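PDB 3WO8: beta-N-acetylglucosaminidase from Thermotoga maritima, which probably hydrolyses terminal non-reducing N-acetyl-D-hexosamine residues in N-acetyl-beta-D-hexosaminides, as a family 3 glycoside hydrolase. Local coordinates for residues 275-280 with 306-311; 358-363 with 390-395; 401-406 with 428-433. One frame throughout, in Å; residues are numbered along the deposited sequence.

Interaction 1: residues 275-280 with 306-311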
# COMPACT_ATOMS: atom_id res chain seq x y z
N LEU B 275 20.70 22.55 -26.09
CA LEU B 275 21.95 22.14 -25.50
C LEU B 275 21.85 20.69 -25.07
O LEU B 275 22.78 19.90 -25.28
CB LEU B 275 22.32 23.05 -24.33
CG LEU B 275 22.51 24.50 -24.80
CD1 LEU B 275 22.74 25.43 -23.63
CD2 LEU B 275 23.63 24.61 -25.82
N PHE B 276 20.70 20.34 -24.51
CA PHE B 276 20.47 18.99 -23.99
C PHE B 276 20.47 17.96 -25.12
O PHE B 276 21.33 17.08 -25.16
CB PHE B 276 19.16 18.96 -23.19
CG PHE B 276 18.76 17.60 -22.73
CD1 PHE B 276 19.34 17.03 -21.61
CD2 PHE B 276 17.77 16.90 -23.42
CE1 PHE B 276 18.97 15.77 -21.18
CE2 PHE B 276 17.38 15.64 -23.00
CZ PHE B 276 17.98 15.08 -21.87
N LEU B 277 19.53 18.08 -26.05
CA LEU B 277 19.44 17.11 -27.13
C LEU B 277 20.75 16.95 -27.93
O LEU B 277 21.18 15.84 -28.26
CB LEU B 277 18.31 17.48 -28.08
CG LEU B 277 16.89 17.17 -27.58
CD1 LEU B 277 15.86 17.74 -28.53
CD2 LEU B 277 16.65 15.68 -27.46
N ASN B 278 21.39 18.09 -28.20
CA ASN B 278 22.67 18.12 -28.91
C ASN B 278 23.81 17.57 -28.07
O ASN B 278 24.78 17.07 -28.63
CB ASN B 278 23.01 19.54 -29.41
CG ASN B 278 22.06 20.01 -30.51
OD1 ASN B 278 21.42 19.20 -31.21
ND2 ASN B 278 21.94 21.32 -30.66
N ALA B 279 23.69 17.66 -26.74
CA ALA B 279 24.69 17.06 -25.86
C ALA B 279 24.60 15.53 -25.88
O ALA B 279 25.51 14.83 -25.41
CB ALA B 279 24.55 17.60 -24.45
N GLY B 280 23.50 15.01 -26.44
CA GLY B 280 23.22 13.57 -26.50
C GLY B 280 22.23 13.09 -25.46
O GLY B 280 22.23 11.93 -25.08
N GLY B 306 17.14 24.17 -38.00
CA GLY B 306 18.41 23.44 -38.10
C GLY B 306 19.30 23.71 -36.88
O GLY B 306 20.39 23.15 -36.79
N LYS B 307 18.81 24.53 -35.95
CA LYS B 307 19.50 24.82 -34.69
C LYS B 307 19.55 23.59 -33.77
O LYS B 307 20.21 23.62 -32.73
CB LYS B 307 18.82 25.97 -33.95
CG LYS B 307 19.35 27.36 -34.25
CD LYS B 307 18.23 28.41 -34.14
CE LYS B 307 18.55 29.59 -33.22
NZ LYS B 307 19.53 30.57 -33.76
N VAL B 308 18.85 22.52 -34.14
CA VAL B 308 18.95 21.25 -33.44
C VAL B 308 19.18 20.12 -34.41
O VAL B 308 18.42 19.94 -35.36
CB VAL B 308 17.67 20.96 -32.61
CG1 VAL B 308 17.63 19.53 -32.10
CG2 VAL B 308 17.63 21.90 -31.44
N GLN B 309 20.20 19.33 -34.13
CA GLN B 309 20.67 18.32 -35.08
C GLN B 309 19.64 17.21 -35.23
O GLN B 309 19.38 16.47 -34.30
CB GLN B 309 22.01 17.73 -34.64
CG GLN B 309 22.98 18.77 -34.09
CD GLN B 309 24.28 18.17 -33.58
OE1 GLN B 309 24.53 16.97 -33.73
NE2 GLN B 309 25.12 19.02 -32.97
N LYS B 310 19.08 17.09 -36.42
CA LYS B 310 18.11 16.04 -36.72
C LYS B 310 18.60 14.61 -36.42
O LYS B 310 17.80 13.75 -36.07
CB LYS B 310 17.70 16.14 -38.19
CG LYS B 310 16.98 14.91 -38.74
CD LYS B 310 16.16 15.27 -39.97
CE LYS B 310 15.90 14.06 -40.85
NZ LYS B 310 15.74 14.46 -42.27
N ASP B 311 19.89 14.34 -36.59
CA ASP B 311 20.38 12.98 -36.34
C ASP B 311 20.07 12.58 -34.90
O ASP B 311 19.47 11.53 -34.66
CB ASP B 311 21.89 12.74 -36.69
CG ASP B 311 22.68 14.02 -36.99
OD1 ASP B 311 22.22 14.86 -37.79
OD2 ASP B 311 23.80 14.15 -36.44
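N278, in the last turn of helix 269-279, lies nearest Q309 along the backbone, their CA atoms 6.5 Å apart; Q309 occupies the N-cap position of helix 310-326. The first helix stops just beyond this point in a Schellman motif. At its end G280 has positive phi, and a side chain there would collide with the preceding carbonyl O, so glycine fits. The other segment runs through a short non-helical link, with G306 also at positive phi, before entering its helix. The one hydrogen bond between the segments runs from Q309 N to N278 OD1, 3.2 Å long and fairly straight at 166°. The donor sits somewhat out of the carbonyl plane of the N278 amide. Asparagine suits the place because its short side chain, with CG beside its own backbone N (chi1 -67°), presents a carbonyl oxygen to an amide N-H. Both partners belong to the outer helical layer of the TIM barrel, where the turn after helix 292-304 leads into helix 310-326. With an alanine here, the Q309 N-H would probably lose this acceptor and a gap would open beside the Q309 side chain. That side chain runs past N278, with Q309 CG 3.3 Å from N278 OD1, and the two amide planes lie 25° apart. N278 ND2 lies 3.5 Å from K307 O, too loosely placed to count as a hydrogen bond. V308 CG1 comes within 3.9 Å of N278 OD1, and L277 CD1 reaches V308 CG1 at 4.4 Å. Leucine and valine are apt here, since L277 also packs on L299 and V308 on L302 and L303 of helix 292-304.

Interaction 2: residues 358-363 with 390-395; sequences VTLLVP and EVENVV
L361 and V395 lie side by side and point the same way, L361 CD2 resting 3.7 Å from V395 CG1. T359 and N393 form a similar parallel pair on the same face of the sheet, with T359 CB 3.8 Å from N393 CB. T359 and V395 are beta-branched, which suits extended backbone. On the other face the side chains slant across one another. V358 CG2 passes 4.0 Å from E392 CB, while L360 extends CD1 to within 3.3 Å of E392 OE1. The glutamate arrives there because its CG takes the crowded position between backbone N and carbonyl carbon (chi1 59°) and the chain then stretches out. Its CB thus lies against V358 while a carboxylate oxygen rests against the L360 methyl, and E392 also touches P382, V385 and S386. L360 CD1 further meets V394 CG2 at 4.3 Å. In the backbone, V358, L360 and V362 turn their peptide groups to the neighbouring strand, as parallel pairing demands. L360 N gives a bond of 2.8 Å to N393 O, and V395 N returns one of 2.9 Å to L360 O, almost straight at 175°. T359 and L361 use their backbones on the other side, bonding to F412 and F414 of strand 411-415. Strand 357-363 is therefore held from both flanks, whereas strand 391-397 is the outermost of the sheet within this chain, in keeping with the greater exposure of N393 and V394. The axes of segments 358-363 and 391-395 are 23° apart. V358 and L360 also pack on V385 of helix 374-385, which connects the two strands, completing a beta-alpha-beta crossover in the mixed sheet of the C-terminal domain.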
# COMPACT_ATOMS: atom_id res chain seq x y z
N VAL B 358 -24.74 20.88 -7.66
CA VAL B 358 -25.45 19.72 -7.18
C VAL B 358 -25.57 19.84 -5.70
O VAL B 358 -24.68 20.33 -5.06
CB VAL B 358 -24.71 18.43 -7.41
CG1 VAL B 358 -25.14 17.85 -8.71
CG2 VAL B 358 -23.20 18.65 -7.38
N THR B 359 -26.66 19.35 -5.16
CA THR B 359 -26.66 19.13 -3.75
C THR B 359 -26.57 17.61 -3.52
O THR B 359 -27.18 16.83 -4.22
CB THR B 359 -27.81 19.88 -3.01
OG1 THR B 359 -28.80 18.99 -2.53
CG2 THR B 359 -28.42 20.96 -3.88
N LEU B 360 -25.74 17.22 -2.56
CA LEU B 360 -25.43 15.82 -2.33
C LEU B 360 -26.05 15.39 -1.03
O LEU B 360 -25.83 16.03 0.00
CB LEU B 360 -23.93 15.66 -2.20
CG LEU B 360 -23.09 16.27 -3.31
CD1 LEU B 360 -21.61 15.98 -3.08
CD2 LEU B 360 -23.52 15.67 -4.61
N LEU B 361 -26.83 14.32 -1.08
CA LEU B 361 -27.32 13.76 0.16
C LEU B 361 -26.47 12.56 0.41
O LEU B 361 -26.45 11.65 -0.39
CB LEU B 361 -28.77 13.36 0.04
CG LEU B 361 -29.58 14.64 -0.08
CD1 LEU B 361 -30.84 14.38 -0.87
CD2 LEU B 361 -29.90 15.16 1.30
N VAL B 362 -25.70 12.58 1.49
CA VAL B 362 -24.70 11.59 1.72
C VAL B 362 -24.93 11.01 3.09
O VAL B 362 -24.97 11.75 4.05
CB VAL B 362 -23.31 12.22 1.67
CG1 VAL B 362 -22.25 11.23 2.16
CG2 VAL B 362 -23.00 12.70 0.27
N PRO B 363 -25.06 9.69 3.19
CA PRO B 363 -25.31 9.10 4.50
C PRO B 363 -24.15 9.28 5.47
O PRO B 363 -23.00 9.29 5.08
CB PRO B 363 -25.49 7.61 4.20
CG PRO B 363 -25.42 7.45 2.74
CD PRO B 363 -24.84 8.69 2.15
N GLU B 390 -18.82 22.73 -9.98
CA GLU B 390 -18.10 23.92 -9.48
C GLU B 390 -18.71 24.44 -8.17
O GLU B 390 -18.11 25.26 -7.47
CB GLU B 390 -18.05 25.02 -10.55
CG GLU B 390 -19.40 25.37 -11.16
CD GLU B 390 -19.26 25.96 -12.55
OE1 GLU B 390 -18.59 25.35 -13.41
OE2 GLU B 390 -19.84 27.05 -12.79
N VAL B 391 -19.92 23.95 -7.87
CA VAL B 391 -20.56 24.22 -6.59
C VAL B 391 -21.39 23.03 -6.07
O VAL B 391 -22.06 22.35 -6.83
CB VAL B 391 -21.47 25.46 -6.70
CG1 VAL B 391 -21.84 25.96 -5.32
CG2 VAL B 391 -20.78 26.56 -7.50
N GLU B 392 -21.36 22.82 -4.77
CA GLU B 392 -22.02 21.69 -4.18
C GLU B 392 -22.43 21.95 -2.74
O GLU B 392 -21.64 22.42 -1.93
CB GLU B 392 -21.19 20.40 -4.34
CG GLU B 392 -19.80 20.37 -3.75
CD GLU B 392 -19.20 18.95 -3.67
OE1 GLU B 392 -19.31 18.33 -2.59
OE2 GLU B 392 -18.60 18.45 -4.65
N ASN B 393 -23.72 21.73 -2.47
CA ASN B 393 -24.26 21.76 -1.12
C ASN B 393 -24.27 20.33 -0.59
O ASN B 393 -24.96 19.50 -1.09
CB ASN B 393 -25.68 22.39 -1.07
CG ASN B 393 -26.31 22.32 0.35
OD1 ASN B 393 -25.61 22.25 1.38
ND2 ASN B 393 -27.65 22.37 0.40
N VAL B 394 -23.49 20.07 0.44
CA VAL B 394 -23.42 18.75 1.05
C VAL B 394 -24.28 18.66 2.29
O VAL B 394 -24.08 19.43 3.24
CB VAL B 394 -21.99 18.47 1.48
CG1 VAL B 394 -21.88 17.10 2.09
CG2 VAL B 394 -21.05 18.61 0.29
N VAL B 395 -25.21 17.70 2.33
CA VAL B 395 -25.91 17.43 3.56
C VAL B 395 -25.84 15.97 3.90
O VAL B 395 -26.04 15.12 3.06
CB VAL B 395 -27.37 17.96 3.61
CG1 VAL B 395 -27.95 18.20 2.24
CG2 VAL B 395 -28.28 17.05 4.41

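Interaction 3: residues 401-406 with 428-433; sequences DGPEFV and LSLPAE
F405 brings its ring edge to S429 O, with P431 beside it, because CG stands anti to the backbone N (chi1 179°), while chi2 of 82° turns the ring plane across the side-chain stem. L430, on the other segment, bends back with chi1 -96°, which carries CD1 toward P403. Both segments belong to the alpha/beta C-terminal domain: 401-406 is a loop after strand 391-397, while 428-433 holds the end of helix 421-429 and the loop that follows. Their backbones come closest at F405 and L430, whose CA atoms are 6.3 Å apart, and no hydrogen bond joins them. The contact is mainly apolar. P403 CG meets L430 CD1 at 4.2 Å, the two side chains crossing at a slant. The backbone is extended at P403, which a proline's restricted phi fits, and this buried ring also packs on L361, A426 and H427. L430 suits its site because its apolar branches fill a buried spot against P403, L361 and D413. Just before P403, G402 has backbone angles at which a side chain would run into the preceding carbonyl O, so glycine is called for. P431 follows L430 where the chain is no longer helical, and its lack of an N-H is probably no penalty, since the helix has already ended. R452 fastens this bend from outside the contact, its NH1 bonding to both L428 O and L430 O, while S429 OG turns back to A426 O. At the exposed end, F405 CE1 lies 4.3 Å from P431 CD, and S429 O sits at the ring edge, near its plane, 4.1 Å from F405 CE1.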
# COMPACT_ATOMS: atom_id res chain seq x y z
N ASP B 401 -33.24 7.49 9.35
CA ASP B 401 -34.23 8.57 9.27
C ASP B 401 -34.67 8.88 7.83
O ASP B 401 -35.82 9.26 7.59
CB ASP B 401 -33.71 9.85 9.95
CG ASP B 401 -33.82 9.77 11.48
OD1 ASP B 401 -34.85 9.27 11.97
OD2 ASP B 401 -32.87 10.20 12.19
N GLY B 402 -33.77 8.69 6.87
CA GLY B 402 -33.96 9.20 5.52
C GLY B 402 -33.39 10.62 5.39
O GLY B 402 -32.99 11.25 6.38
N PRO B 403 -33.35 11.13 4.16
CA PRO B 403 -32.88 12.47 3.92
C PRO B 403 -33.94 13.52 4.20
O PRO B 403 -35.07 13.42 3.71
CB PRO B 403 -32.58 12.47 2.43
CG PRO B 403 -33.45 11.42 1.87
CD PRO B 403 -33.64 10.40 2.94
N GLU B 404 -33.57 14.51 5.01
CA GLU B 404 -34.31 15.77 5.13
C GLU B 404 -34.59 16.30 3.73
O GLU B 404 -33.80 16.07 2.78
CB GLU B 404 -33.51 16.79 5.96
CG GLU B 404 -32.03 17.00 5.52
CD GLU B 404 -30.94 16.35 6.44
OE1 GLU B 404 -30.24 17.12 7.14
OE2 GLU B 404 -30.76 15.09 6.47
N PHE B 405 -35.72 16.98 3.57
CA PHE B 405 -36.10 17.50 2.26
C PHE B 405 -35.09 18.55 1.90
O PHE B 405 -34.59 19.27 2.78
CB PHE B 405 -37.49 18.13 2.27
CG PHE B 405 -37.89 18.69 0.93
CD1 PHE B 405 -38.38 17.85 -0.06
CD2 PHE B 405 -37.70 20.03 0.64
CE1 PHE B 405 -38.72 18.35 -1.31
CE2 PHE B 405 -38.01 20.53 -0.60
CZ PHE B 405 -38.52 19.69 -1.59
N VAL B 406 -34.78 18.64 0.62
CA VAL B 406 -33.72 19.54 0.19
C VAL B 406 -34.00 20.04 -1.21
O VAL B 406 -34.70 19.39 -1.95
CB VAL B 406 -32.35 18.82 0.28
CG1 VAL B 406 -32.08 17.94 -0.94
CG2 VAL B 406 -31.22 19.82 0.48
N LEU B 428 -38.28 9.29 -1.10
CA LEU B 428 -39.25 9.42 -2.21
C LEU B 428 -39.90 10.82 -2.34
O LEU B 428 -40.22 11.24 -3.47
CB LEU B 428 -40.34 8.35 -2.06
CG LEU B 428 -39.93 6.92 -2.47
CD1 LEU B 428 -41.04 5.94 -2.12
CD2 LEU B 428 -39.58 6.77 -3.95
N SER B 429 -40.07 11.51 -1.21
CA SER B 429 -40.58 12.89 -1.23
C SER B 429 -39.71 13.87 -2.05
O SER B 429 -40.22 14.79 -2.67
CB SER B 429 -40.78 13.39 0.20
OG SER B 429 -39.57 13.37 0.91
N LEU B 430 -38.41 13.65 -2.08
CA LEU B 430 -37.54 14.32 -3.04
C LEU B 430 -38.12 14.35 -4.47
O LEU B 430 -38.70 13.39 -4.91
CB LEU B 430 -36.19 13.60 -3.09
CG LEU B 430 -35.02 14.10 -2.25
CD1 LEU B 430 -35.34 14.05 -0.77
CD2 LEU B 430 -33.82 13.24 -2.58
N PRO B 431 -37.91 15.45 -5.22
CA PRO B 431 -38.52 15.54 -6.56
C PRO B 431 -37.88 14.72 -7.68
O PRO B 431 -36.75 14.98 -8.06
CB PRO B 431 -38.34 17.02 -6.93
CG PRO B 431 -37.06 17.38 -6.24
CD PRO B 431 -37.15 16.67 -4.90
N ALA B 432 -38.65 13.84 -8.30
CA ALA B 432 -38.10 12.88 -9.25
C ALA B 432 -37.44 13.37 -10.58
O ALA B 432 -36.68 12.59 -11.21
CB ALA B 432 -39.15 11.81 -9.52
N GLU B 433 -37.68 14.61 -11.01
CA GLU B 433 -37.02 15.11 -12.28
C GLU B 433 -35.63 15.71 -12.05
O GLU B 433 -34.88 15.98 -13.01
CB GLU B 433 -37.87 16.13 -13.08
CG GLU B 433 -39.17 16.65 -12.44
CD GLU B 433 -38.99 17.57 -11.23
OE1 GLU B 433 -38.44 18.70 -11.39
OE2 GLU B 433 -39.43 17.19 -10.11

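Interactions 2 and 3 are neighbours in the C-terminal domain, their centres 13 Å apart. Both segments of interaction 3 pack on the sheet face bearing T359, L361 and V395. From 428-433, L430 CD2 touches L361 CD1 at 3.6 Å. From 401-406, V406 CG1 meets the same L361 CD1 at 3.8 Å, and E404 OE1 lies 3.4 Å from V395 CG2. L361 is thus shared by strand pairing and loop packing. Interaction 1 belongs to the TIM barrel, on the opposite side of the chain's centre, about 53 Å from interaction 2 and 65 Å from interaction 3 between centres. It sits where helix 269-279 ends before strand 283-286, whereas TIM-barrel active sites lie at the C-terminal ends of the strands.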